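Side-chain contacts in polyhomeotic (Drosophila melanogaster, PDB 1KW4), which helps keep homeotic genes transcriptionally silent as a Polycomb group component of the PRC1 complex, seen here as its polymer-forming SAM domain: residues D20-F25 against D37-Q42; L50-K55 against N59-K64. The protein carries 1 engineered substitution. One frame throughout, in Å; residues are numbered along the deposited sequence.

Overall arrangement
The two contacts lie in one all-helical SAM domain of five helices and follow each other in series along the chain. Contact 1 pairs helix 19-27 with helix 36-41 in the interior; contact 2 comes after it, at the surface, and runs from the end of helix 46-51 through helix 54-60 to the loop leading into helix 65-78. Their centres are about 14 Å apart, yet they touch through Phe39, whose CE1 lies 3.7 Å from CE of Met63 and whose CE2 lies 3.8 Å from CD1 of Leu52. Early and late parts of the domain thus share a continuous apolar core in a module that forms a helical polymer.

Contact 1 (D20-F25 against D37-Q42); sequences DDVSNF and DDFIQQ
Val22 overlaps the ring of Phe39 with one methyl branch, CG1, which approaches the ring obliquely, nearest CD2, 3.9 Å away. The valine holds CG1 anti to its own backbone N (chi1 169°), and this carries the methyl across the gap between the helices, while the two side chains cross at about a right angle. Both residues are buried, and the meeting is purely apolar. One residue further along each helix, the contact continues from the buried Ser23 to the exposed Ile40. CB of Ser23 lies against the CG1 arm of Ile40 at 3.7 Å, and the extended arm runs on so that CD1 also stays within 3.9 Å of the same CB.

The pair is part of the SAM fold, a compact bundle in which helix 19-27 packs against helix 36-41. Within the two segments the nearest CA atoms are those of Ser23 and Phe39, 6.3 Å apart, a spacing that the small serine side chain probably permits. Leu52, Met61 and Met63 meet the phenylalanine ring from the side opposite Val22, and Ile71 of helix 65-78 also touches it, so the ring joins this contact to the rest of the core.

The hydroxyl of Ser23 is turned back onto its own helix. With OG set between the backbone N and the carbonyl carbon (chi1 74°), it donates to O of Asp20 over 2.7 Å, approaching from a position tilted 25° out of the carbonyl plane. Asn24 N reaches the same oxygen from the same face, so one carbonyl takes two donors. A glycine at Ser23, having neither CB nor hydroxyl, would probably open a gap beside the CG1 arm of Ile40 and cost Asp20 O one of its donors.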
ATOM      1  N   ASP A  20      -6.186   7.325   5.347  1.00 20.45           N
ATOM      2  CA  ASP A  20      -5.916   8.452   4.449  1.00 22.11           C
ATOM      3  C   ASP A  20      -4.418   8.604   4.176  1.00 21.10           C
ATOM      4  O   ASP A  20      -4.019   8.915   3.050  1.00 20.56           O
ATOM      5  CB  ASP A  20      -6.464   9.765   5.023  1.00 25.76           C
ATOM      6  CG  ASP A  20      -7.980   9.841   4.969  1.00 29.71           C
ATOM      7  OD1 ASP A  20      -8.604   9.024   4.255  1.00 31.38           O
ATOM      8  OD2 ASP A  20      -8.549  10.732   5.636  1.00 33.61           O
ATOM      9  N   ASP A  21      -3.592   8.387   5.199  1.00 19.69           N
ATOM     10  CA  ASP A  21      -2.139   8.485   5.040  1.00 19.23           C
ATOM     11  C   ASP A  21      -1.653   7.438   4.028  1.00 18.11           C
ATOM     12  O   ASP A  21      -0.827   7.729   3.163  1.00 18.25           O
ATOM     13  CB  ASP A  21      -1.411   8.249   6.374  1.00 20.71           C
ATOM     14  CG  ASP A  21      -1.607   9.381   7.373  1.00 26.64           C
ATOM     15  OD1 ASP A  21      -1.809  10.540   6.948  1.00 27.95           O
ATOM     16  OD2 ASP A  21      -1.535   9.109   8.594  1.00 26.13           O
ATOM     17  N   VAL A  22      -2.153   6.212   4.154  1.00 17.27           N
ATOM     18  CA  VAL A  22      -1.768   5.143   3.235  1.00 15.31           C
ATOM     19  C   VAL A  22      -2.201   5.477   1.802  1.00 16.07           C
ATOM     20  O   VAL A  22      -1.460   5.222   0.855  1.00 17.02           O
ATOM     21  CB  VAL A  22      -2.394   3.787   3.663  1.00 14.12           C
ATOM     22  CG1 VAL A  22      -2.207   2.738   2.553  1.00 14.20           C
ATOM     23  CG2 VAL A  22      -1.736   3.297   4.959  1.00 15.72           C
ATOM     24  N   SER A  23      -3.387   6.062   1.640  1.00 16.02           N
ATOM     25  CA  SER A  23      -3.869   6.402   0.299  1.00 17.15           C
ATOM     26  C   SER A  23      -2.963   7.436  -0.376  1.00 18.30           C
ATOM     27  O   SER A  23      -2.769   7.409  -1.593  1.00 17.84           O
ATOM     28  CB  SER A  23      -5.319   6.916   0.356  1.00 18.24           C
ATOM     29  OG  SER A  23      -5.393   8.229   0.880  1.00 20.10           O
ATOM     30  N   ASN A  24      -2.404   8.348   0.411  1.00 18.45           N
ATOM     31  CA  ASN A  24      -1.505   9.357  -0.142  1.00 19.91           C
ATOM     32  C   ASN A  24      -0.160   8.725  -0.522  1.00 20.56           C
ATOM     33  O   ASN A  24       0.467   9.117  -1.512  1.00 21.39           O
ATOM     34  CB  ASN A  24      -1.311  10.498   0.862  1.00 22.51           C
ATOM     35  CG  ASN A  24      -2.489  11.463   0.872  1.00 25.40           C
ATOM     36  OD1 ASN A  24      -2.804  12.075  -0.149  1.00 28.69           O
ATOM     37  ND2 ASN A  24      -3.143  11.600   2.019  1.00 26.31           N
ATOM     38  N   PHE A  25       0.268   7.747   0.267  1.00 20.02           N
ATOM     39  CA  PHE A  25       1.510   7.017   0.016  1.00 20.04           C
ATOM     40  C   PHE A  25       1.393   6.276  -1.325  1.00 20.08           C
ATOM     41  O   PHE A  25       2.302   6.327  -2.161  1.00 20.76           O
ATOM     42  CB  PHE A  25       1.754   6.027   1.167  1.00 20.35           C
ATOM     43  CG  PHE A  25       2.847   5.018   0.901  1.00 21.42           C
ATOM     44  CD1 PHE A  25       4.186   5.398   0.888  1.00 22.71           C
ATOM     45  CD2 PHE A  25       2.529   3.675   0.702  1.00 21.55           C
ATOM     46  CE1 PHE A  25       5.195   4.456   0.683  1.00 23.76           C
ATOM     47  CE2 PHE A  25       3.531   2.721   0.496  1.00 24.37           C
ATOM     48  CZ  PHE A  25       4.869   3.117   0.488  1.00 24.61           C
ATOM     49  N   ASP A  37      -8.233   4.207  -4.777  1.00 22.17           N
ATOM     50  CA  ASP A  37      -9.584   3.944  -4.284  1.00 24.96           C
ATOM     51  C   ASP A  37      -9.743   2.559  -3.661  1.00 24.47           C
ATOM     52  O   ASP A  37     -10.531   2.386  -2.730  1.00 26.05           O
ATOM     53  CB  ASP A  37     -10.617   4.133  -5.400  1.00 26.71           C
ATOM     54  CG  ASP A  37     -10.750   5.583  -5.831  1.00 31.99           C
ATOM     55  OD1 ASP A  37     -10.388   6.479  -5.036  1.00 32.31           O
ATOM     56  OD2 ASP A  37     -11.229   5.828  -6.961  1.00 36.14           O
ATOM     57  N   ASP A  38      -9.006   1.576  -4.170  1.00 23.96           N
ATOM     58  CA  ASP A  38      -9.079   0.220  -3.629  1.00 25.43           C
ATOM     59  C   ASP A  38      -8.539   0.179  -2.201  1.00 23.46           C
ATOM     60  O   ASP A  38      -9.114  -0.485  -1.334  1.00 22.31           O
ATOM     61  CB  ASP A  38      -8.294  -0.759  -4.506  1.00 29.45           C
ATOM     62  CG  ASP A  38      -8.866  -0.873  -5.904  1.00 36.67           C
ATOM     63  OD1 ASP A  38     -10.102  -1.012  -6.027  1.00 38.72           O
ATOM     64  OD2 ASP A  38      -8.082  -0.831  -6.876  1.00 40.49           O
ATOM     65  N   PHE A  39      -7.436   0.880  -1.952  1.00 21.34           N
ATOM     66  CA  PHE A  39      -6.867   0.907  -0.606  1.00 19.69           C
ATOM     67  C   PHE A  39      -7.831   1.578   0.371  1.00 20.05           C
ATOM     68  O   PHE A  39      -7.989   1.130   1.512  1.00 19.33           O
ATOM     69  CB  PHE A  39      -5.508   1.631  -0.598  1.00 19.24           C
ATOM     70  CG  PHE A  39      -4.353   0.742  -0.973  1.00 18.43           C
ATOM     71  CD1 PHE A  39      -4.093   0.432  -2.306  1.00 19.54           C
ATOM     72  CD2 PHE A  39      -3.566   0.159   0.016  1.00 19.29           C
ATOM     73  CE1 PHE A  39      -3.068  -0.453  -2.648  1.00 21.38           C
ATOM     74  CE2 PHE A  39      -2.539  -0.728  -0.313  1.00 19.45           C
ATOM     75  CZ  PHE A  39      -2.291  -1.036  -1.646  1.00 18.95           C
ATOM     76  N   ILE A  40      -8.489   2.644  -0.074  1.00 19.38           N
ATOM     77  CA  ILE A  40      -9.437   3.343   0.787  1.00 21.70           C
ATOM     78  C   ILE A  40     -10.645   2.448   1.064  1.00 23.94           C
ATOM     79  O   ILE A  40     -11.082   2.322   2.213  1.00 23.13           O
ATOM     80  CB  ILE A  40      -9.906   4.673   0.142  1.00 22.49           C
ATOM     81  CG1 ILE A  40      -8.727   5.644   0.053  1.00 21.95           C
ATOM     82  CG2 ILE A  40     -11.031   5.301   0.975  1.00 26.48           C
ATOM     83  CD1 ILE A  40      -9.025   6.909  -0.751  1.00 25.35           C
ATOM     84  N   GLN A  41     -11.167   1.816   0.015  1.00 24.18           N
ATOM     85  CA  GLN A  41     -12.329   0.935   0.148  1.00 27.86           C
ATOM     86  C   GLN A  41     -12.071  -0.256   1.072  1.00 27.75           C
ATOM     87  O   GLN A  41     -12.965  -0.685   1.800  1.00 28.07           O
ATOM     88  CB  GLN A  41     -12.771   0.432  -1.231  1.00 32.38           C
ATOM     89  CG  GLN A  41     -13.968  -0.513  -1.188  1.00 39.83           C
ATOM     90  CD  GLN A  41     -14.375  -1.008  -2.561  1.00 44.43           C
ATOM     91  OE1 GLN A  41     -13.587  -1.641  -3.266  1.00 48.57           O
ATOM     92  NE2 GLN A  41     -15.615  -0.723  -2.950  1.00 48.15           N
ATOM     93  N   GLN A  42     -10.854  -0.793   1.045  1.00 24.44           N
ATOM     94  CA  GLN A  42     -10.522  -1.932   1.894  1.00 24.27           C
ATOM     95  C   GLN A  42     -10.019  -1.502   3.274  1.00 22.75           C
ATOM     96  O   GLN A  42      -9.615  -2.345   4.082  1.00 22.58           O
ATOM     97  CB  GLN A  42      -9.480  -2.823   1.212  1.00 25.32           C
ATOM     98  CG  GLN A  42      -9.986  -3.524  -0.044  1.00 28.26           C
ATOM     99  CD  GLN A  42     -11.216  -4.378   0.220  1.00 31.36           C
ATOM    100  OE1 GLN A  42     -11.219  -5.222   1.116  1.00 28.75           O
ATOM    101  NE2 GLN A  42     -12.266  -4.162  -0.563  1.00 32.71           N
TER

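Contact 2 (L50-K55 against N59-K64); sequences LRLKEK and NAMGMK. Engineered in segment 50-55: Arg51 (natural residue Leu).
Asn59 holds CG anti to its carbonyl carbon (chi1 -62°), which swings the amide back along helix 54-60 to the carbonyl of Lys55, one turn earlier. The lysine sets its CG between backbone N and carbonyl carbon (chi1 74°) and bends again further out; these turns carry the amine off from Asn59, leaving CB, at 3.8 Å, the side-chain atom of Lys55 nearest Asn59 ND2.

Both donors of Asn59 converge on Lys55 O. In the ordinary helical bond, Asn59 N donates to Lys55 O over 2.8 Å, with the nitrogen tilted out of the carbonyl plane. ND2 of Asn59 adds a second, weak bond to Lys55 O at 3.1 Å, poorly aligned, with an angle of 123° at the hydrogen. CB of Asn59 sits 3.0 Å from Lys55 O, so N, CB and ND2 of one residue all lie close to this oxygen.

On the side facing Phe39 of helix 36-41, Leu52 and selenomethionine Met61 meet through CD2 of the leucine and SE of Met61, 4.4 Å apart. Leu52 lies two residues before helix 54-60 and Met61 directly follows it, so this loose apolar touch bridges the two ends of the short helix. The start of the helix is marked by a hydrogen bond between Lys53 N and His56 ND1. At its end the chain leaves helical geometry at Gly62, which has positive phi, and Met63 is tied back to Leu57 through the backbone before helix 65-78 begins.

The contact therefore has two chemistries: an exposed polar end, where the asparagine amide supplements a helical bond without replacing it, and a less exposed apolar end that depends on shape and dispersion, with the lysine's charge taking no part in either.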
ATOM      1  N   LEU A  50       1.618  -3.057   6.726  1.00 21.22           N
ATOM      2  CA  LEU A  50       2.789  -3.818   7.141  1.00 24.43           C
ATOM      3  C   LEU A  50       2.596  -5.322   6.942  1.00 25.91           C
ATOM      4  O   LEU A  50       3.571  -6.067   6.802  1.00 25.22           O
ATOM      5  CB  LEU A  50       3.110  -3.519   8.609  1.00 23.99           C
ATOM      6  CG  LEU A  50       3.666  -2.114   8.878  1.00 25.45           C
ATOM      7  CD1 LEU A  50       3.676  -1.827  10.371  1.00 26.35           C
ATOM      8  CD2 LEU A  50       5.069  -2.009   8.296  1.00 27.87           C
ATOM      9  N   ARG A  51       1.340  -5.762   6.910  1.00 25.72           N
ATOM     10  CA  ARG A  51       1.016  -7.179   6.742  1.00 28.72           C
ATOM     11  C   ARG A  51       0.739  -7.605   5.304  1.00 30.02           C
ATOM     12  O   ARG A  51       0.698  -8.802   5.009  1.00 30.87           O
ATOM     13  CB  ARG A  51      -0.204  -7.536   7.595  1.00 31.14           C
ATOM     14  CG  ARG A  51       0.005  -7.384   9.080  1.00 33.13           C
ATOM     15  CD  ARG A  51       1.111  -8.301   9.580  1.00 39.11           C
ATOM     16  NE  ARG A  51       1.046  -9.646   9.007  1.00 40.02           N
ATOM     17  CZ  ARG A  51      -0.032 -10.429   9.003  1.00 44.53           C
ATOM     18  NH1 ARG A  51      -1.173 -10.014   9.540  1.00 46.02           N
ATOM     19  NH2 ARG A  51       0.035 -11.643   8.467  1.00 44.51           N
ATOM     20  N   LEU A  52       0.539  -6.640   4.411  1.00 29.71           N
ATOM     21  CA  LEU A  52       0.249  -6.945   3.014  1.00 32.05           C
ATOM     22  C   LEU A  52       1.376  -7.654   2.273  1.00 33.70           C
ATOM     23  O   LEU A  52       2.501  -7.161   2.201  1.00 35.89           O
ATOM     24  CB  LEU A  52      -0.127  -5.668   2.254  1.00 30.49           C
ATOM     25  CG  LEU A  52      -1.598  -5.251   2.291  1.00 31.71           C
ATOM     26  CD1 LEU A  52      -1.769  -3.881   1.633  1.00 30.88           C
ATOM     27  CD2 LEU A  52      -2.436  -6.296   1.570  1.00 29.55           C
ATOM     28  N   LYS A  53       1.061  -8.820   1.721  1.00 33.88           N
ATOM     29  CA  LYS A  53       2.031  -9.596   0.963  1.00 34.43           C
ATOM     30  C   LYS A  53       1.623  -9.546  -0.502  1.00 33.17           C
ATOM     31  O   LYS A  53       0.498  -9.176  -0.827  1.00 32.87           O
ATOM     32  CB  LYS A  53       2.040 -11.054   1.431  1.00 36.67           C
ATOM     33  CG  LYS A  53       2.449 -11.263   2.878  1.00 39.43           C
ATOM     34  CD  LYS A  53       2.347 -12.739   3.246  1.00 42.83           C
ATOM     35  CE  LYS A  53       2.781 -12.996   4.683  1.00 44.45           C
ATOM     36  NZ  LYS A  53       2.645 -14.440   5.039  1.00 47.15           N
ATOM     37  N   GLU A  54       2.537  -9.931  -1.382  1.00 35.38           N
ATOM     38  CA  GLU A  54       2.260  -9.940  -2.812  1.00 37.65           C
ATOM     39  C   GLU A  54       0.983 -10.734  -3.127  1.00 37.44           C
ATOM     40  O   GLU A  54       0.180 -10.317  -3.961  1.00 37.09           O
ATOM     41  CB  GLU A  54       3.473 -10.517  -3.552  1.00 40.20           C
ATOM     42  CG  GLU A  54       3.315 -10.678  -5.054  1.00 43.76           C
ATOM     43  CD  GLU A  54       2.666 -11.990  -5.430  1.00 45.77           C
ATOM     44  OE1 GLU A  54       3.134 -13.039  -4.939  1.00 47.22           O
ATOM     45  OE2 GLU A  54       1.695 -11.977  -6.216  1.00 47.73           O
ATOM     46  N   LYS A  55       0.784 -11.858  -2.439  1.00 37.51           N
ATOM     47  CA  LYS A  55      -0.397 -12.700  -2.662  1.00 37.19           C
ATOM     48  C   LYS A  55      -1.717 -11.965  -2.412  1.00 36.34           C
ATOM     49  O   LYS A  55      -2.684 -12.139  -3.155  1.00 36.15           O
ATOM     50  CB  LYS A  55      -0.347 -13.945  -1.765  1.00 40.18           C
ATOM     51  CG  LYS A  55      -0.643 -13.656  -0.296  1.00 43.35           C
ATOM     52  CD  LYS A  55      -0.853 -14.924   0.525  1.00 46.90           C
ATOM     53  CE  LYS A  55       0.450 -15.660   0.781  1.00 48.69           C
ATOM     54  NZ  LYS A  55       0.236 -16.840   1.670  1.00 50.75           N
ATOM     55  N   ASN A  59      -3.878 -11.513  -5.627  1.00 40.79           N
ATOM     56  CA  ASN A  59      -5.065 -12.354  -5.508  1.00 43.20           C
ATOM     57  C   ASN A  59      -6.267 -11.663  -4.873  1.00 42.54           C
ATOM     58  O   ASN A  59      -7.321 -11.545  -5.497  1.00 44.00           O
ATOM     59  CB  ASN A  59      -4.732 -13.629  -4.725  1.00 44.75           C
ATOM     60  CG  ASN A  59      -3.686 -14.481  -5.420  1.00 47.18           C
ATOM     61  OD1 ASN A  59      -3.847 -14.857  -6.582  1.00 49.74           O
ATOM     62  ND2 ASN A  59      -2.606 -14.792  -4.709  1.00 48.95           N
ATOM     63  N   ALA A  60      -6.111 -11.205  -3.636  1.00 42.81           N
ATOM     64  CA  ALA A  60      -7.202 -10.550  -2.925  1.00 41.45           C
ATOM     65  C   ALA A  60      -7.634  -9.205  -3.506  1.00 41.30           C
ATOM     66  O   ALA A  60      -8.825  -8.908  -3.562  1.00 40.94           O
ATOM     67  CB  ALA A  60      -6.837 -10.387  -1.452  1.00 42.78           C
HETATM   68  N   MSE A  61      -6.676  -8.391  -3.940  1.00 40.79           N
HETATM   69  CA  MSE A  61      -7.009  -7.078  -4.486  1.00 40.50           C
HETATM   70  C   MSE A  61      -7.017  -6.974  -6.020  1.00 39.32           C
HETATM   71  O   MSE A  61      -7.333  -5.919  -6.566  1.00 40.03           O
HETATM   72  CB  MSE A  61      -6.080  -6.019  -3.868  1.00 43.08           C
HETATM   73  CG  MSE A  61      -6.289  -5.859  -2.352  1.00 46.21           C
HETATM   74 SE   MSE A  61      -5.168  -4.545  -1.441  1.00 50.87          SE
HETATM   75  CE  MSE A  61      -5.960  -2.931  -2.175  1.00 46.46           C
ATOM     76  N   GLY A  62      -6.684  -8.065  -6.705  1.00 37.59           N
ATOM     77  CA  GLY A  62      -6.692  -8.074  -8.165  1.00 35.16           C
ATOM     78  C   GLY A  62      -5.729  -7.121  -8.854  1.00 32.88           C
ATOM     79  O   GLY A  62      -5.943  -6.711  -9.997  1.00 33.07           O
HETATM   80  N   MSE A  63      -4.650  -6.788  -8.163  1.00 30.54           N
HETATM   81  CA  MSE A  63      -3.638  -5.871  -8.677  1.00 27.54           C
HETATM   82  C   MSE A  63      -2.665  -6.549  -9.646  1.00 25.68           C
HETATM   83  O   MSE A  63      -2.430  -7.757  -9.560  1.00 24.23           O
HETATM   84  CB  MSE A  63      -2.869  -5.300  -7.485  1.00 30.55           C
HETATM   85  CG  MSE A  63      -1.939  -4.156  -7.774  1.00 33.34           C
HETATM   86 SE   MSE A  63      -1.279  -3.504  -6.075  1.00 41.93          SE
HETATM   87  CE  MSE A  63      -2.950  -2.976  -5.287  1.00 32.91           C
ATOM     88  N   LYS A  64      -2.111  -5.772 -10.575  1.00 23.83           N
ATOM     89  CA  LYS A  64      -1.129  -6.302 -11.518  1.00 24.29           C
ATOM     90  C   LYS A  64       0.151  -6.548 -10.716  1.00 24.08           C
ATOM     91  O   LYS A  64       0.406  -5.880  -9.707  1.00 20.88           O
ATOM     92  CB  LYS A  64      -0.884  -5.311 -12.660  1.00 25.75           C
ATOM     93  CG  LYS A  64      -2.052  -5.218 -13.640  1.00 29.03           C
ATOM     94  CD  LYS A  64      -1.734  -4.325 -14.829  1.00 34.19           C
ATOM     95  CE  LYS A  64      -2.820  -4.427 -15.897  1.00 36.82           C
ATOM     96  NZ  LYS A  64      -2.431  -3.770 -17.184  1.00 40.06           N
TER